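Local coordinates for protein sugar kinase MJ0406 (Methanococcus jannaschii, PDB 2C4E) that phosphorylates a broad range of nucleosides, above all inosine, guanosine and cytidine, to their monophosphates, with ATP as preferred donor and magnesium or manganese as cofactor, at residues A[157-162]-A[178-183]; A[184-189]-A[248-253]; A[209-214]-A[221-226]; A[229-234]-A[269-274]. All blocks are in the same frame, centred on the assembly; numbering follows the deposited sequence.

Interaction 1: residues A[157-162]-A[178-183]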
# COMPACT_ATOMS: atom_id res chain seq x y z
N VAL A 157 -9.40 -21.30 -26.61
CA VAL A 157 -8.99 -20.94 -25.27
C VAL A 157 -7.50 -20.67 -25.24
O VAL A 157 -6.71 -21.50 -25.68
CB VAL A 157 -9.34 -22.05 -24.28
CG1 VAL A 157 -8.74 -21.76 -22.93
CG2 VAL A 157 -10.87 -22.22 -24.23
N SER A 158 -7.14 -19.51 -24.71
CA SER A 158 -5.75 -19.14 -24.45
C SER A 158 -5.60 -19.03 -22.93
O SER A 158 -6.49 -18.52 -22.25
CB SER A 158 -5.42 -17.82 -25.15
OG SER A 158 -4.16 -17.31 -24.74
N PHE A 159 -4.49 -19.52 -22.39
CA PHE A 159 -4.30 -19.61 -20.94
C PHE A 159 -2.84 -19.41 -20.60
O PHE A 159 -1.96 -19.95 -21.24
CB PHE A 159 -4.74 -21.00 -20.45
CG PHE A 159 -4.48 -21.26 -19.00
CD1 PHE A 159 -5.00 -20.42 -18.04
CD2 PHE A 159 -3.73 -22.36 -18.61
CE1 PHE A 159 -4.77 -20.67 -16.68
CE2 PHE A 159 -3.48 -22.61 -17.25
CZ PHE A 159 -4.01 -21.76 -16.30
N ASP A 160 -2.59 -18.63 -19.56
CA ASP A 160 -1.27 -18.60 -18.98
C ASP A 160 -1.46 -18.62 -17.47
O ASP A 160 -2.01 -17.69 -16.94
CB ASP A 160 -0.51 -17.34 -19.38
CG ASP A 160 0.95 -17.33 -18.90
OD1 ASP A 160 1.33 -17.98 -17.88
OD2 ASP A 160 1.80 -16.69 -19.51
N PRO A 161 -1.00 -19.66 -16.79
CA PRO A 161 -1.16 -19.73 -15.34
C PRO A 161 -0.44 -18.59 -14.61
O PRO A 161 -0.85 -18.23 -13.52
CB PRO A 161 -0.53 -21.07 -14.98
CG PRO A 161 0.42 -21.35 -16.11
CD PRO A 161 -0.24 -20.83 -17.31
N GLY A 162 0.62 -18.05 -15.21
CA GLY A 162 1.38 -16.96 -14.62
C GLY A 162 1.74 -17.18 -13.16
O GLY A 162 2.11 -18.28 -12.75
N GLU A 178 -6.01 -29.39 -20.57
CA GLU A 178 -6.73 -30.27 -21.47
C GLU A 178 -7.85 -29.47 -22.15
O GLU A 178 -8.39 -29.92 -23.15
CB GLU A 178 -7.19 -31.55 -20.76
CG GLU A 178 -5.96 -32.43 -20.48
CD GLU A 178 -6.23 -33.83 -19.99
OE1 GLU A 178 -7.20 -34.02 -19.23
OE2 GLU A 178 -5.43 -34.72 -20.36
N HIS A 179 -8.15 -28.29 -21.61
CA HIS A 179 -9.14 -27.37 -22.20
C HIS A 179 -8.51 -26.08 -22.70
O HIS A 179 -9.14 -25.03 -22.71
CB HIS A 179 -10.20 -27.06 -21.16
CG HIS A 179 -10.94 -28.27 -20.70
ND1 HIS A 179 -12.17 -28.64 -21.19
CD2 HIS A 179 -10.59 -29.22 -19.79
CE1 HIS A 179 -12.55 -29.76 -20.61
NE2 HIS A 179 -11.62 -30.13 -19.75
N THR A 180 -7.24 -26.18 -23.12
CA THR A 180 -6.50 -25.03 -23.62
C THR A 180 -6.05 -25.28 -25.06
O THR A 180 -5.57 -26.36 -25.36
CB THR A 180 -5.26 -24.77 -22.75
OG1 THR A 180 -5.67 -24.35 -21.45
CG2 THR A 180 -4.51 -23.56 -23.27
N ASN A 181 -6.22 -24.29 -25.92
CA ASN A 181 -5.66 -24.31 -27.28
C ASN A 181 -4.27 -23.67 -27.34
O ASN A 181 -3.36 -24.27 -27.88
CB ASN A 181 -6.60 -23.64 -28.28
CG ASN A 181 -7.90 -24.39 -28.41
OD1 ASN A 181 -8.01 -25.42 -29.14
ND2 ASN A 181 -8.89 -23.92 -27.69
N PHE A 182 -4.11 -22.46 -26.79
CA PHE A 182 -2.81 -21.79 -26.74
C PHE A 182 -2.41 -21.69 -25.29
O PHE A 182 -3.11 -21.06 -24.50
CB PHE A 182 -2.85 -20.35 -27.26
CG PHE A 182 -3.48 -20.16 -28.61
CD1 PHE A 182 -4.82 -19.83 -28.71
CD2 PHE A 182 -2.74 -20.26 -29.77
CE1 PHE A 182 -5.41 -19.63 -29.95
CE2 PHE A 182 -3.32 -20.04 -31.03
CZ PHE A 182 -4.65 -19.74 -31.11
N LEU A 183 -1.29 -22.32 -24.94
CA LEU A 183 -0.76 -22.29 -23.59
C LEU A 183 0.52 -21.47 -23.58
O LEU A 183 1.49 -21.81 -24.28
CB LEU A 183 -0.49 -23.72 -23.12
CG LEU A 183 0.15 -23.91 -21.75
CD1 LEU A 183 -0.81 -23.35 -20.68
CD2 LEU A 183 0.42 -25.38 -21.55
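Ser158 lies beside Phe182 and Phe159 beside Leu183 as parallel strand neighbours, with CA atoms 4.6 and 5.2 Å apart. Val157 O takes two backbone N-H groups, from Asn181 N at 2.8 Å and from Phe182 N at 3.0 Å; the second bond is the straighter, 167° at the hydrogen, and lies in the carbonyl plane. Phe182 then returns a bond through its own carbonyl, Phe182 O accepting from Phe159 N. Such parallel pairing, with helix 170-178 connecting the two strands, is the beta-alpha-beta unit from which the Rossmann-like sheet of the ribokinase fold is built.

On the side of the sheet that carries Phe159 and Leu183, the two side chains run alongside each other. Phe159 holds its CG anti to the backbone N (chi1 175°), which sets the ring beside Leu183, with Phe159 CD2 3.7 Å from Leu183 CD1. Thr180 crosses Phe159 at about a right angle, its OG1 3.6 Å from Phe159 CB, and Thr180 CG2 meets the same CB. The hydroxyl itself is spoken for by Ile176 O at the end of the preceding helix. A glycine in place of Thr180 would probably leave a gap beside Phe159 CB and deprive Ile176 O of its hydroxyl partner. Val157 CG1 reaches the turn at His179 O, 3.3 Å away. On the other side, Phe182 CD1 approaches Ser158 CB, and Ser158 OG bonds to His135.

Beyond the strand, Gly162 N closes an Asx turn on Asp160 OD1, while Asp160 OD2 has its partner beyond the contact. Facing strand N-H and C=O groups of this buried contact are thus met by backbone bonds, with Val157 O gripped by two donors.

Interaction 2: residues A[184-189]-A[248-253]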
# COMPACT_ATOMS: atom_id res chain seq x y z
N PHE A 184 0.50 -20.40 -22.82
CA PHE A 184 1.65 -19.53 -22.64
C PHE A 184 2.24 -19.74 -21.25
O PHE A 184 1.52 -19.77 -20.26
CB PHE A 184 1.24 -18.06 -22.74
CG PHE A 184 0.74 -17.61 -24.10
CD1 PHE A 184 -0.62 -17.69 -24.42
CD2 PHE A 184 1.60 -17.03 -25.01
CE1 PHE A 184 -1.09 -17.25 -25.66
CE2 PHE A 184 1.13 -16.60 -26.23
CZ PHE A 184 -0.20 -16.69 -26.56
N MET A 185 3.56 -19.85 -21.17
CA MET A 185 4.25 -19.86 -19.89
C MET A 185 5.62 -19.25 -20.06
O MET A 185 6.27 -19.44 -21.07
CB MET A 185 4.39 -21.28 -19.34
CG MET A 185 3.13 -21.86 -18.71
SD MET A 185 3.48 -23.45 -17.89
CE MET A 185 3.36 -24.52 -19.27
N ASN A 186 6.06 -18.52 -19.06
CA ASN A 186 7.45 -18.13 -18.98
C ASN A 186 8.29 -19.36 -18.66
O ASN A 186 7.77 -20.34 -18.15
CB ASN A 186 7.65 -17.05 -17.93
CG ASN A 186 7.08 -15.72 -18.37
OD1 ASN A 186 7.36 -15.27 -19.48
ND2 ASN A 186 6.26 -15.10 -17.53
N LYS A 187 9.59 -19.30 -18.96
CA LYS A 187 10.45 -20.49 -18.86
C LYS A 187 10.50 -21.11 -17.46
O LYS A 187 10.49 -22.33 -17.34
CB LYS A 187 11.87 -20.19 -19.34
CG LYS A 187 12.77 -21.43 -19.38
CD LYS A 187 14.06 -21.16 -20.15
CE LYS A 187 14.69 -22.45 -20.67
NZ LYS A 187 15.72 -22.18 -21.71
N HIS A 188 10.56 -20.27 -16.43
CA HIS A 188 10.62 -20.78 -15.06
C HIS A 188 9.35 -21.54 -14.70
O HIS A 188 9.39 -22.59 -14.05
CB HIS A 188 10.85 -19.63 -14.07
CG HIS A 188 12.23 -19.05 -14.13
ND1 HIS A 188 13.30 -19.70 -14.71
CD2 HIS A 188 12.71 -17.87 -13.68
CE1 HIS A 188 14.38 -18.95 -14.60
NE2 HIS A 188 14.05 -17.83 -13.98
N GLU A 189 8.22 -21.00 -15.15
CA GLU A 189 6.93 -21.55 -14.84
C GLU A 189 6.76 -22.84 -15.67
O GLU A 189 6.26 -23.83 -15.17
CB GLU A 189 5.88 -20.44 -15.06
CG GLU A 189 6.51 -19.06 -14.74
CD GLU A 189 5.61 -18.04 -14.09
OE1 GLU A 189 4.72 -17.50 -14.79
OE2 GLU A 189 5.87 -17.73 -12.90
N SER A 248 1.75 -7.89 -22.81
CA SER A 248 1.78 -7.27 -24.13
C SER A 248 2.18 -8.24 -25.23
O SER A 248 1.69 -8.12 -26.34
CB SER A 248 2.70 -6.05 -24.14
OG SER A 248 4.05 -6.44 -24.07
N TYR A 249 3.06 -9.19 -24.92
CA TYR A 249 3.42 -10.23 -25.88
C TYR A 249 2.18 -11.06 -26.20
O TYR A 249 1.94 -11.39 -27.34
CB TYR A 249 4.49 -11.16 -25.30
CG TYR A 249 4.91 -12.29 -26.23
CD1 TYR A 249 6.11 -12.22 -26.94
CD2 TYR A 249 4.13 -13.44 -26.36
CE1 TYR A 249 6.50 -13.24 -27.79
CE2 TYR A 249 4.53 -14.49 -27.22
CZ TYR A 249 5.72 -14.38 -27.91
OH TYR A 249 6.13 -15.40 -28.75
N ARG A 250 1.43 -11.45 -25.17
CA ARG A 250 0.20 -12.19 -25.38
C ARG A 250 -0.83 -11.37 -26.16
O ARG A 250 -1.45 -11.90 -27.08
CB ARG A 250 -0.35 -12.70 -24.04
CG ARG A 250 0.48 -13.86 -23.47
CD ARG A 250 1.01 -13.62 -22.10
NE ARG A 250 1.84 -14.71 -21.57
CZ ARG A 250 3.17 -14.74 -21.57
NH1 ARG A 250 3.89 -13.77 -22.12
NH2 ARG A 250 3.79 -15.79 -21.03
N ALA A 251 -0.96 -10.09 -25.85
CA ALA A 251 -1.85 -9.19 -26.59
C ALA A 251 -1.49 -9.17 -28.07
O ALA A 251 -2.37 -9.30 -28.92
CB ALA A 251 -1.81 -7.78 -26.00
N GLY A 252 -0.21 -9.05 -28.38
CA GLY A 252 0.25 -9.01 -29.76
C GLY A 252 0.03 -10.33 -30.46
O GLY A 252 -0.45 -10.36 -31.60
N PHE A 253 0.38 -11.43 -29.78
CA PHE A 253 0.29 -12.77 -30.35
C PHE A 253 -1.16 -13.09 -30.73
O PHE A 253 -1.45 -13.53 -31.82
CB PHE A 253 0.80 -13.78 -29.34
CG PHE A 253 0.98 -15.16 -29.89
CD1 PHE A 253 2.26 -15.63 -30.16
CD2 PHE A 253 -0.10 -16.00 -30.12
CE1 PHE A 253 2.44 -16.89 -30.68
CE2 PHE A 253 0.09 -17.27 -30.64
CZ PHE A 253 1.38 -17.71 -30.91
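Arg250 lays its aliphatic chain over one face of the Phe184 ring. Its CG stands 3.8 Å from the ring centroid and only 14° off the normal, a CH-pi contact, and the chain then bends at chi2 to carry NE back past Phe184 CB at 3.6 Å. The two side chains slide by each other in opposite directions. At its far end the Phe184 ring turns an edge to the face of Phe253 in a T-shaped pair, with planes at 88° and centroids 5.2 Å apart; Phe184 CZ comes within 3.6 Å of Phe253 CD2. Tyr249 meets the ring edge to edge, CE2 to CE2 at 4.1 Å.

Strand 182-186 thereby packs against helix 245-258, which covers this side of the central sheet in the ribokinase fold; strand 184-186 and helix 248-253 run roughly antiparallel, 152° between their axes. Replacing Phe184 by an alanine would probably open a gap against Phe253 and leave the Arg250 chain freer to turn.

Around this core, polar partners direct the guanidinium, inferred to stabilise the transition state: NH2 forms a salt bridge with Asp160 and bonds to Thr214, while NH1 donates to Gly246 O. Asn186, an ATP-binding residue, approaches with OD1 3.9 Å from Arg250 NH2, but its hydrogen bond goes to Thr214. Tyr249 OH is held in turn by Ser220.

Interaction 3: residues A[209-214]-A[221-226]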
# COMPACT_ATOMS: atom_id res chain seq x y z
N ASP A 209 -2.85 -26.96 -28.85
CA ASP A 209 -2.45 -26.73 -30.23
C ASP A 209 -1.11 -26.02 -30.35
O ASP A 209 -0.38 -26.24 -31.31
CB ASP A 209 -3.50 -25.90 -30.96
CG ASP A 209 -4.83 -26.57 -31.04
OD1 ASP A 209 -4.90 -27.77 -31.40
OD2 ASP A 209 -5.88 -25.94 -30.86
N ALA A 210 -0.81 -25.14 -29.40
CA ALA A 210 0.43 -24.40 -29.38
C ALA A 210 0.84 -24.14 -27.96
O ALA A 210 0.03 -23.71 -27.13
CB ALA A 210 0.31 -23.08 -30.13
N LEU A 211 2.11 -24.43 -27.68
CA LEU A 211 2.74 -24.13 -26.42
C LEU A 211 3.76 -23.04 -26.71
O LEU A 211 4.63 -23.23 -27.55
CB LEU A 211 3.47 -25.37 -25.90
CG LEU A 211 4.52 -25.15 -24.82
CD1 LEU A 211 3.85 -24.61 -23.57
CD2 LEU A 211 5.27 -26.46 -24.53
N ILE A 212 3.64 -21.92 -26.03
CA ILE A 212 4.49 -20.77 -26.25
C ILE A 212 5.24 -20.51 -24.96
O ILE A 212 4.66 -20.18 -23.92
CB ILE A 212 3.67 -19.53 -26.64
CG1 ILE A 212 2.80 -19.83 -27.89
CG2 ILE A 212 4.63 -18.36 -26.87
CD1 ILE A 212 1.37 -20.22 -27.57
N VAL A 213 6.54 -20.72 -25.01
CA VAL A 213 7.41 -20.50 -23.88
C VAL A 213 8.18 -19.21 -24.11
O VAL A 213 8.96 -19.09 -25.05
CB VAL A 213 8.38 -21.68 -23.65
CG1 VAL A 213 9.30 -21.39 -22.47
CG2 VAL A 213 7.61 -22.98 -23.45
N THR A 214 7.93 -18.24 -23.25
CA THR A 214 8.56 -16.95 -23.35
C THR A 214 9.75 -16.88 -22.41
O THR A 214 9.70 -17.38 -21.28
CB THR A 214 7.53 -15.85 -23.04
OG1 THR A 214 6.87 -16.15 -21.80
CG2 THR A 214 6.41 -15.87 -24.04
N VAL A 221 9.73 -19.27 -27.85
CA VAL A 221 9.64 -20.42 -28.74
C VAL A 221 8.20 -20.88 -28.79
O VAL A 221 7.52 -20.95 -27.77
CB VAL A 221 10.57 -21.57 -28.30
CG1 VAL A 221 10.30 -21.97 -26.87
CG2 VAL A 221 10.45 -22.78 -29.24
N ILE A 222 7.73 -21.18 -30.00
CA ILE A 222 6.42 -21.75 -30.22
C ILE A 222 6.56 -23.21 -30.63
O ILE A 222 7.25 -23.52 -31.60
CB ILE A 222 5.70 -20.98 -31.35
CG1 ILE A 222 5.64 -19.48 -31.02
CG2 ILE A 222 4.32 -21.58 -31.57
CD1 ILE A 222 5.38 -18.61 -32.24
N TYR A 223 5.90 -24.10 -29.90
CA TYR A 223 5.90 -25.52 -30.24
C TYR A 223 4.52 -25.90 -30.71
O TYR A 223 3.54 -25.62 -30.04
CB TYR A 223 6.22 -26.38 -29.02
CG TYR A 223 7.57 -26.13 -28.43
CD1 TYR A 223 7.75 -25.27 -27.35
CD2 TYR A 223 8.69 -26.79 -28.94
CE1 TYR A 223 9.00 -25.08 -26.79
CE2 TYR A 223 9.93 -26.60 -28.39
CZ TYR A 223 10.09 -25.73 -27.32
OH TYR A 223 11.35 -25.55 -26.78
N THR A 224 4.45 -26.53 -31.88
CA THR A 224 3.24 -27.22 -32.32
C THR A 224 3.59 -28.68 -32.61
O THR A 224 4.75 -29.08 -32.50
CB THR A 224 2.67 -26.55 -33.57
OG1 THR A 224 3.59 -26.70 -34.66
CG2 THR A 224 2.57 -25.04 -33.38
N LYS A 225 2.60 -29.47 -33.00
CA LYS A 225 2.84 -30.87 -33.34
C LYS A 225 3.83 -30.99 -34.49
O LYS A 225 4.70 -31.86 -34.49
CB LYS A 225 1.53 -31.57 -33.70
CG LYS A 225 0.63 -31.85 -32.50
CD LYS A 225 -0.59 -32.66 -32.90
CE LYS A 225 -1.58 -32.78 -31.75
NZ LYS A 225 -2.95 -33.13 -32.22
N ASP A 226 3.71 -30.08 -35.44
CA ASP A 226 4.48 -30.12 -36.68
C ASP A 226 5.84 -29.43 -36.61
O ASP A 226 6.74 -29.75 -37.39
CB ASP A 226 3.67 -29.46 -37.81
CG ASP A 226 2.47 -30.29 -38.24
OD1 ASP A 226 2.65 -31.18 -39.11
OD2 ASP A 226 1.31 -30.13 -37.78
O HOH W 1 -0.22 -28.51 -32.78
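With CG anti to the carbonyl carbon in Tyr223 (chi1 -62°) and anti to the backbone N in Leu211 (chi1 162°), two side chains that already project to the same side of the sheet are brought together. They run alongside each other, and Leu211 CD2 meets Tyr223 CD1 at 3.9 Å. Val213 crosses the same ring obliquely, its CG2 near the ring plane at the edge, 4.2 Å from Tyr223 CE1. Val221 CG2 sits over one face of that ring, while Val221 CG1, placed between backbone N and carbonyl carbon, packs on Val213 CB at 3.8 Å.

Strands 210-214 and 220-223 form an antiparallel beta hairpin, where the direction of the central sheet of the ribokinase fold reverses after a run of parallel strands. Leu211 with Tyr223 and Val213 with Val221 are hydrogen-bonded pairs, each closed by two reciprocal backbone bonds; the straightest, Tyr223 N to Leu211 O, is 2.8 Å long with 174° at the hydrogen. Ile212 and Ile222 between them make the non-hydrogen-bonded pair, with CA atoms 4.5 Å apart, and their side chains emerge on the other side of the sheet. There both pack on Phe253 of helix 245-258, whereas Leu211 and Val213 lean on Phe190 of helix 187-197.

Where the strands part, a water links Asp209 O to Lys225 N, donating to the first and accepting from the second. At the other end the loop between the strands carries the ATP-binding run that begins at Thr214.

Interaction 4: residues A[229-234]-A[269-274]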
# COMPACT_ATOMS: atom_id res chain seq x y z
N ILE A 229 9.24 -23.24 -33.52
CA ILE A 229 9.50 -21.93 -34.11
C ILE A 229 10.20 -21.03 -33.12
O ILE A 229 9.66 -20.70 -32.08
CB ILE A 229 8.18 -21.24 -34.53
CG1 ILE A 229 7.32 -22.19 -35.37
CG2 ILE A 229 8.48 -19.93 -35.26
CD1 ILE A 229 5.91 -21.66 -35.61
N GLU A 230 11.41 -20.61 -33.47
CA GLU A 230 12.18 -19.72 -32.62
C GLU A 230 11.92 -18.26 -32.99
O GLU A 230 12.08 -17.86 -34.14
CB GLU A 230 13.67 -20.05 -32.76
CG GLU A 230 13.98 -21.47 -32.36
CD GLU A 230 14.63 -21.56 -30.99
OE1 GLU A 230 14.03 -21.03 -30.04
OE2 GLU A 230 15.73 -22.13 -30.89
N ILE A 231 11.53 -17.48 -31.99
CA ILE A 231 11.20 -16.07 -32.15
C ILE A 231 12.24 -15.27 -31.41
O ILE A 231 12.41 -15.47 -30.22
CB ILE A 231 9.81 -15.77 -31.54
CG1 ILE A 231 8.74 -16.75 -32.05
CG2 ILE A 231 9.42 -14.33 -31.80
CD1 ILE A 231 8.46 -16.64 -33.55
N PRO A 232 12.95 -14.36 -32.09
CA PRO A 232 13.93 -13.54 -31.39
C PRO A 232 13.26 -12.48 -30.53
O PRO A 232 12.08 -12.16 -30.70
CB PRO A 232 14.76 -12.90 -32.52
CG PRO A 232 14.23 -13.48 -33.80
CD PRO A 232 12.90 -14.04 -33.53
N CYS A 233 14.03 -11.98 -29.57
CA CYS A 233 13.67 -10.78 -28.84
C CYS A 233 13.87 -9.60 -29.79
O CYS A 233 14.82 -9.59 -30.57
CB CYS A 233 14.56 -10.64 -27.62
SG CYS A 233 14.10 -9.28 -26.53
N ILE A 234 12.97 -8.62 -29.72
CA ILE A 234 13.07 -7.41 -30.54
C ILE A 234 13.62 -6.31 -29.65
O ILE A 234 13.04 -6.00 -28.61
CB ILE A 234 11.70 -7.02 -31.14
CG1 ILE A 234 11.20 -8.10 -32.11
CG2 ILE A 234 11.77 -5.66 -31.82
CD1 ILE A 234 11.94 -8.15 -33.45
N ILE A 269 5.02 -10.51 -33.84
CA ILE A 269 4.21 -9.39 -33.40
C ILE A 269 4.19 -9.30 -31.88
O ILE A 269 4.28 -8.21 -31.33
CB ILE A 269 2.78 -9.49 -33.98
CG1 ILE A 269 2.81 -9.29 -35.50
CG2 ILE A 269 1.84 -8.51 -33.29
CD1 ILE A 269 3.03 -7.86 -35.98
N GLY A 270 4.06 -10.44 -31.19
CA GLY A 270 4.13 -10.44 -29.74
C GLY A 270 5.43 -9.82 -29.24
O GLY A 270 5.44 -8.94 -28.37
N ALA A 271 6.53 -10.27 -29.83
CA ALA A 271 7.87 -9.77 -29.49
C ALA A 271 7.98 -8.27 -29.75
O ALA A 271 8.47 -7.53 -28.90
CB ALA A 271 8.91 -10.51 -30.28
N ALA A 272 7.51 -7.83 -30.91
CA ALA A 272 7.58 -6.41 -31.26
C ALA A 272 6.72 -5.57 -30.31
O ALA A 272 7.12 -4.50 -29.87
CB ALA A 272 7.17 -6.20 -32.68
N THR A 273 5.54 -6.09 -29.97
CA THR A 273 4.66 -5.37 -29.05
C THR A 273 5.31 -5.19 -27.70
O THR A 273 5.27 -4.10 -27.13
CB THR A 273 3.32 -6.11 -28.88
OG1 THR A 273 2.72 -6.33 -30.15
CG2 THR A 273 2.32 -5.24 -28.13
N ALA A 274 5.90 -6.26 -27.18
CA ALA A 274 6.57 -6.24 -25.88
C ALA A 274 7.71 -5.25 -25.83
O ALA A 274 8.01 -4.69 -24.77
CB ALA A 274 7.09 -7.63 -25.53
O HOH W 2 10.75 -8.62 -27.64
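Ala271 CB carries the close part of this contact: it points toward the other segment and is touched by Ile231, Pro232 and Ile234. Ile234 CG1 meets it at 3.8 Å, Ile231 CG2 at 4.1 Å, and the backbone Pro232 O lies 3.6 Å away. Ile234 brings its CG1 over the helix by setting it anti to the carbonyl carbon (chi1 -64°), where it also lies 3.9 Å from Ala272 N; the methyl of Ala272 is more distant, 4.5 Å from Ile234 CG1. Small alanine side chains are consistent with the close approach of the chain beyond the strand to the helix, with CA atoms of Ile234 and Ala272 5.6 Å apart.

The looser side is polar and hydrated. No direct hydrogen bond joins the segments; instead a water accepts from Ile234 N at 3.0 Å and donates to Ala271 O at 2.8 Å. Pro232 and Cys233 are exposed here, and the cysteine points away from the helix.

Strand 228-231 is the outermost strand at this end of the central sheet, paired with strand 220-223, and Ile231 packs on Ile222 there. Helix 263-277 is flanked in turn by helix 245-258, where Ser248 meets Thr273 and Ala274, and by helix 290-299, whose Val293 touches Ala272.

Interactions 1 and 3 are strand pairings in the central sheet, 156-159 with 182-186 and then 210-214 with 220-223, while interaction 2 packs helix 245-258 on strand 182-186 and interaction 4 lies at the sheet's edge. Interactions 1 and 2 meet at the active site, where Asp160 OD2 lies 2.7 Å from Arg250 NH2. Interaction 3 joins the same site through Thr214 OG1, 2.5 Å from Asn186 OD1, so that three of the contacts converge on Arg250 and the ATP-binding residues. Phe253 of interaction 2 also touches Ile222 of interaction 3. Interaction 4, its centre about 10 Å from that of interaction 2, backs helix 245-258 through Gly270 and Ala274, and joins interaction 3 in the sheet, where Ile229 N lies 2.8 Å from Ile222 O.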